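Local coordinates for protein phosphoinositol-specific phospholipase C (Pseudomonas sp., PDB 5FYP) that probably cleaves phosphoinositides as a calcium-dependent phospholipase C of the TIM-barrel clan, with a calcium ion bound in its structure, at residues A[162-174]-A[230-242]. Residues are numbered along the deposited sequence; the frame is centred on the assembly and turned at random.
Sequences AGALQGNLKGKSW and SQSSGYVAMNNMG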
loop_
_atom_site.group_PDB
_atom_site.type_symbol
_atom_site.label_atom_id
_atom_site.label_comp_id
_atom_site.label_asym_id
_atom_site.label_seq_id
_atom_site.Cartn_x
_atom_site.Cartn_y
_atom_site.Cartn_z
ATOM N N ALA A 162 -16.462 8.043 -4.835
ATOM C CA ALA A 162 -15.386 7.053 -4.558
ATOM C C ALA A 162 -15.535 5.819 -5.447
ATOM O O ALA A 162 -14.551 5.224 -5.862
ATOM C CB ALA A 162 -15.347 6.651 -3.096
ATOM N N GLY A 163 -16.784 5.445 -5.760
ATOM C CA GLY A 163 -17.089 4.317 -6.623
ATOM C C GLY A 163 -16.868 4.551 -8.091
ATOM O O GLY A 163 -17.141 3.647 -8.887
ATOM N N ALA A 164 -16.342 5.711 -8.455
ATOM C CA ALA A 164 -15.968 6.031 -9.823
ATOM C C ALA A 164 -14.532 6.525 -9.935
ATOM O O ALA A 164 -14.132 7.085 -10.965
ATOM C CB ALA A 164 -16.942 7.054 -10.435
ATOM N N LEU A 165 -13.734 6.311 -8.889
ATOM C CA LEU A 165 -12.304 6.640 -8.951
ATOM C C LEU A 165 -11.636 5.990 -10.151
ATOM O O LEU A 165 -10.756 6.586 -10.793
ATOM C CB LEU A 165 -11.578 6.150 -7.700
ATOM C CG LEU A 165 -11.740 7.045 -6.473
ATOM C CD1 LEU A 165 -11.253 6.307 -5.242
ATOM C CD2 LEU A 165 -10.983 8.348 -6.676
ATOM N N GLN A 166 -12.004 4.741 -10.435
ATOM C CA GLN A 166 -11.256 3.956 -11.418
ATOM C C GLN A 166 -11.055 4.714 -12.714
ATOM O O GLN A 166 -9.933 4.833 -13.222
ATOM C CB GLN A 166 -11.999 2.648 -11.652
ATOM C CG GLN A 166 -11.282 1.724 -12.602
ATOM C CD GLN A 166 -12.114 0.531 -13.022
ATOM O OE1 GLN A 166 -13.337 0.630 -13.222
ATOM N NE2 GLN A 166 -11.468 -0.588 -13.212
ATOM N N GLY A 167 -12.166 5.174 -13.264
ATOM C CA GLY A 167 -12.141 5.916 -14.522
ATOM C C GLY A 167 -11.995 7.412 -14.368
ATOM O O GLY A 167 -11.417 8.072 -15.253
ATOM N N ASN A 168 -12.502 7.989 -13.285
ATOM C CA ASN A 168 -12.413 9.443 -13.130
ATOM C C ASN A 168 -11.023 9.942 -12.800
ATOM O O ASN A 168 -10.718 11.108 -13.031
ATOM C CB ASN A 168 -13.451 9.948 -12.149
ATOM C CG ASN A 168 -14.868 9.828 -12.691
ATOM O OD1 ASN A 168 -15.079 9.688 -13.886
ATOM N ND2 ASN A 168 -15.833 9.954 -11.820
ATOM N N LEU A 169 -10.153 9.057 -12.323
ATOM C CA LEU A 169 -8.753 9.453 -12.110
ATOM C C LEU A 169 -7.995 9.763 -13.376
ATOM O O LEU A 169 -6.996 10.474 -13.316
ATOM C CB LEU A 169 -8.001 8.402 -11.310
ATOM C CG LEU A 169 -8.267 8.484 -9.794
ATOM C CD1 LEU A 169 -7.848 7.193 -9.110
ATOM C CD2 LEU A 169 -7.518 9.646 -9.195
ATOM N N LYS A 170 -8.424 9.222 -14.513
ATOM C CA LYS A 170 -7.705 9.455 -15.751
ATOM C C LYS A 170 -7.670 10.961 -16.049
ATOM O O LYS A 170 -8.697 11.618 -16.104
ATOM C CB LYS A 170 -8.365 8.686 -16.891
ATOM C CG LYS A 170 -7.593 8.755 -18.189
ATOM C CD LYS A 170 -8.391 8.061 -19.311
ATOM C CE LYS A 170 -9.491 9.048 -19.722
ATOM N NZ LYS A 170 -10.094 8.804 -21.003
ATOM N N GLY A 171 -6.485 11.479 -16.228
ATOM C CA GLY A 171 -6.319 12.914 -16.518
ATOM C C GLY A 171 -6.280 13.787 -15.286
ATOM O O GLY A 171 -6.164 14.994 -15.402
ATOM N N LYS A 172 -6.301 13.171 -14.106
ATOM C CA LYS A 172 -6.341 13.948 -12.861
ATOM C C LYS A 172 -5.066 13.741 -12.035
ATOM O O LYS A 172 -4.375 12.731 -12.063
ATOM C CB LYS A 172 -7.607 13.603 -12.054
ATOM C CG LYS A 172 -8.954 14.114 -12.664
ATOM C CD LYS A 172 -9.295 15.527 -12.193
ATOM C CE LYS A 172 -10.663 16.068 -12.549
ATOM N NZ LYS A 172 -11.211 15.574 -13.818
ATOM N N SER A 173 -4.791 14.739 -11.221
ATOM C CA SER A 173 -3.665 14.715 -10.288
ATOM C C SER A 173 -4.139 14.393 -8.879
ATOM O O SER A 173 -5.126 14.953 -8.371
ATOM C CB SER A 173 -2.975 16.080 -10.258
ATOM O OG SER A 173 -2.416 16.358 -11.504
ATOM N N TRP A 174 -3.411 13.492 -8.224
ATOM C CA TRP A 174 -3.561 13.333 -6.772
ATOM C C TRP A 174 -3.069 14.601 -6.065
ATOM O O TRP A 174 -2.309 15.385 -6.642
ATOM C CB TRP A 174 -2.731 12.144 -6.288
ATOM C CG TRP A 174 -3.239 10.796 -6.703
ATOM C CD1 TRP A 174 -3.588 10.382 -7.957
ATOM C CD2 TRP A 174 -3.387 9.644 -5.850
ATOM N NE1 TRP A 174 -3.967 9.056 -7.931
ATOM C CE2 TRP A 174 -3.846 8.579 -6.655
ATOM C CE3 TRP A 174 -3.182 9.409 -4.477
ATOM C CZ2 TRP A 174 -4.118 7.331 -6.141
ATOM C CZ3 TRP A 174 -3.451 8.162 -3.971
ATOM C CH2 TRP A 174 -3.943 7.147 -4.798
ATOM N N SER A 230 -18.164 -5.342 -11.019
ATOM C CA SER A 230 -18.094 -4.017 -11.605
ATOM C C SER A 230 -18.130 -2.908 -10.522
ATOM O O SER A 230 -17.380 -1.931 -10.552
ATOM C CB SER A 230 -19.194 -3.864 -12.631
ATOM O OG SER A 230 -19.103 -2.594 -13.199
ATOM N N GLN A 231 -19.004 -3.065 -9.536
ATOM C CA GLN A 231 -19.101 -2.055 -8.481
ATOM C C GLN A 231 -17.754 -1.905 -7.737
ATOM O O GLN A 231 -17.269 -0.790 -7.528
ATOM C CB GLN A 231 -20.174 -2.461 -7.484
ATOM C CG GLN A 231 -20.251 -1.598 -6.249
ATOM C CD GLN A 231 -21.171 -2.180 -5.177
ATOM O OE1 GLN A 231 -22.024 -2.997 -5.496
ATOM N NE2 GLN A 231 -21.011 -1.775 -3.913
ATOM N N SER A 232 -17.147 -3.024 -7.362
ATOM C CA SER A 232 -15.856 -2.937 -6.678
ATOM C C SER A 232 -14.758 -2.376 -7.561
ATOM O O SER A 232 -13.846 -1.661 -7.094
ATOM C CB SER A 232 -15.442 -4.270 -6.113
ATOM O OG SER A 232 -16.327 -4.606 -5.066
ATOM N N SER A 233 -14.810 -2.711 -8.848
ATOM C CA SER A 233 -13.835 -2.220 -9.824
ATOM C C SER A 233 -13.768 -0.693 -9.829
ATOM O O SER A 233 -12.724 -0.114 -10.020
ATOM C CB SER A 233 -14.161 -2.743 -11.191
ATOM O OG SER A 233 -14.041 -4.159 -11.270
ATOM N N GLY A 234 -14.931 -0.059 -9.633
ATOM C CA GLY A 234 -14.998 1.396 -9.675
ATOM C C GLY A 234 -14.196 2.110 -8.596
ATOM O O GLY A 234 -13.882 3.276 -8.761
ATOM N N TYR A 235 -13.840 1.403 -7.507
ATOM C CA TYR A 235 -13.035 1.969 -6.428
ATOM C C TYR A 235 -11.542 1.888 -6.680
ATOM O O TYR A 235 -10.759 2.345 -5.865
ATOM C CB TYR A 235 -13.379 1.290 -5.091
ATOM C CG TYR A 235 -14.777 1.563 -4.590
ATOM C CD1 TYR A 235 -15.050 2.679 -3.789
ATOM C CD2 TYR A 235 -15.829 0.769 -4.953
ATOM C CE1 TYR A 235 -16.338 2.947 -3.352
ATOM C CE2 TYR A 235 -17.131 1.037 -4.526
ATOM C CZ TYR A 235 -17.381 2.141 -3.738
ATOM O OH TYR A 235 -18.643 2.459 -3.319
ATOM N N VAL A 236 -11.122 1.255 -7.776
ATOM C CA VAL A 236 -9.700 0.976 -7.974
ATOM C C VAL A 236 -8.918 2.229 -8.374
ATOM O O VAL A 236 -9.123 2.778 -9.453
ATOM C CB VAL A 236 -9.542 -0.138 -9.030
ATOM C CG1 VAL A 236 -8.112 -0.321 -9.467
ATOM C CG2 VAL A 236 -10.113 -1.450 -8.494
ATOM N N ALA A 237 -7.964 2.576 -7.509
ATOM C CA ALA A 237 -7.089 3.721 -7.701
ATOM C C ALA A 237 -5.614 3.334 -7.652
ATOM O O ALA A 237 -4.726 4.191 -7.675
ATOM C CB ALA A 237 -7.366 4.783 -6.647
ATOM N N MET A 238 -5.352 2.017 -7.597
ATOM C CA MET A 238 -4.024 1.450 -7.445
ATOM C C MET A 238 -4.011 0.097 -8.136
ATOM O O MET A 238 -5.056 -0.554 -8.226
ATOM C CB MET A 238 -3.656 1.259 -5.976
ATOM C CG MET A 238 -3.579 2.566 -5.207
ATOM S SD MET A 238 -2.564 2.309 -3.734
ATOM C CE MET A 238 -2.536 3.950 -3.012
ATOM N N ASN A 239 -2.840 -0.308 -8.621
ATOM C CA ASN A 239 -2.703 -1.591 -9.313
ATOM C C ASN A 239 -1.405 -2.262 -8.893
ATOM O O ASN A 239 -0.383 -1.617 -8.728
ATOM C CB ASN A 239 -2.747 -1.403 -10.827
ATOM C CG ASN A 239 -4.137 -1.009 -11.298
ATOM O OD1 ASN A 239 -4.467 0.192 -11.413
ATOM N ND2 ASN A 239 -4.968 -2.003 -11.541
ATOM N N ASN A 240 -1.470 -3.597 -8.751
ATOM C CA ASN A 240 -0.356 -4.401 -8.250
ATOM C C ASN A 240 0.072 -5.373 -9.357
ATOM O O ASN A 240 -0.724 -6.151 -9.871
ATOM C CB ASN A 240 -0.666 -5.149 -6.936
ATOM C CG ASN A 240 0.582 -5.390 -6.029
ATOM O OD1 ASN A 240 1.390 -4.506 -5.626
ATOM N ND2 ASN A 240 0.677 -6.630 -5.627
ATOM N N MET A 241 1.363 -5.321 -9.672
ATOM C CA MET A 241 1.939 -6.094 -10.769
ATOM C C MET A 241 3.164 -6.852 -10.326
ATOM O O MET A 241 4.069 -6.294 -9.724
ATOM C CB MET A 241 2.326 -5.180 -11.922
ATOM C CG MET A 241 1.065 -4.779 -12.673
ATOM S SD MET A 241 0.233 -3.274 -12.238
ATOM C CE MET A 241 1.634 -2.056 -12.074
ATOM N N GLY A 242 3.216 -8.125 -10.676
ATOM C CA GLY A 242 4.459 -8.868 -10.589
ATOM C C GLY A 242 5.361 -8.523 -11.759
ATOM O O GLY A 242 5.009 -7.800 -12.694
HETATM O O HOH W 1 -18.654 1.472 -8.237
#
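The ring of Y235 lies with one face over G163, whose CA sits 3.6 Å from the ring centroid in a CH-pi contact. Here, in a protein of the TIM-barrel clan, the type I turn S233-V236, which links helix 230-233 to the run into strand 238-242, packs on the 3-10 segment 162-163 and the start of helix 165-168. Glycine suits position 163 because a side chain would press on the ring; A162 adds its methyl CB beside Y235 CE1. A serine in place of Y235 would probably strip the aromatic cover from G163 CA and leave the A162 methyl without its apolar neighbour.

The polar link is one backbone hydrogen bond, Q166 N to G234 O at 2.9 Å, nearly straight (162°) but reaching the oxygen from above the carbonyl plane. At 234 a CB would collide with G163 O, which favours glycine; its CA instead makes a CA-H...O contact with that oxygen at 3.2 Å. A water donates to both G163 O and Q231 O. With CG anti to its backbone N (chi1 -177°), Q166 runs extended past S233 O, which lies 3.1 Å from Q166 CD without a hydrogen bond, and its NE2 is bonded instead to G223 O.

Farther along, small A237 fits between larger apolar groups: its CB meets L169 CD1 tightly at 3.5 Å and also faces W174 CZ2. W174 NE1 bonds S256 O, while A237 O lies in the indole plane at its edge, 3.5 Å from W174 CZ2, and W174 CH2 touches M238 CE at 3.9 Å.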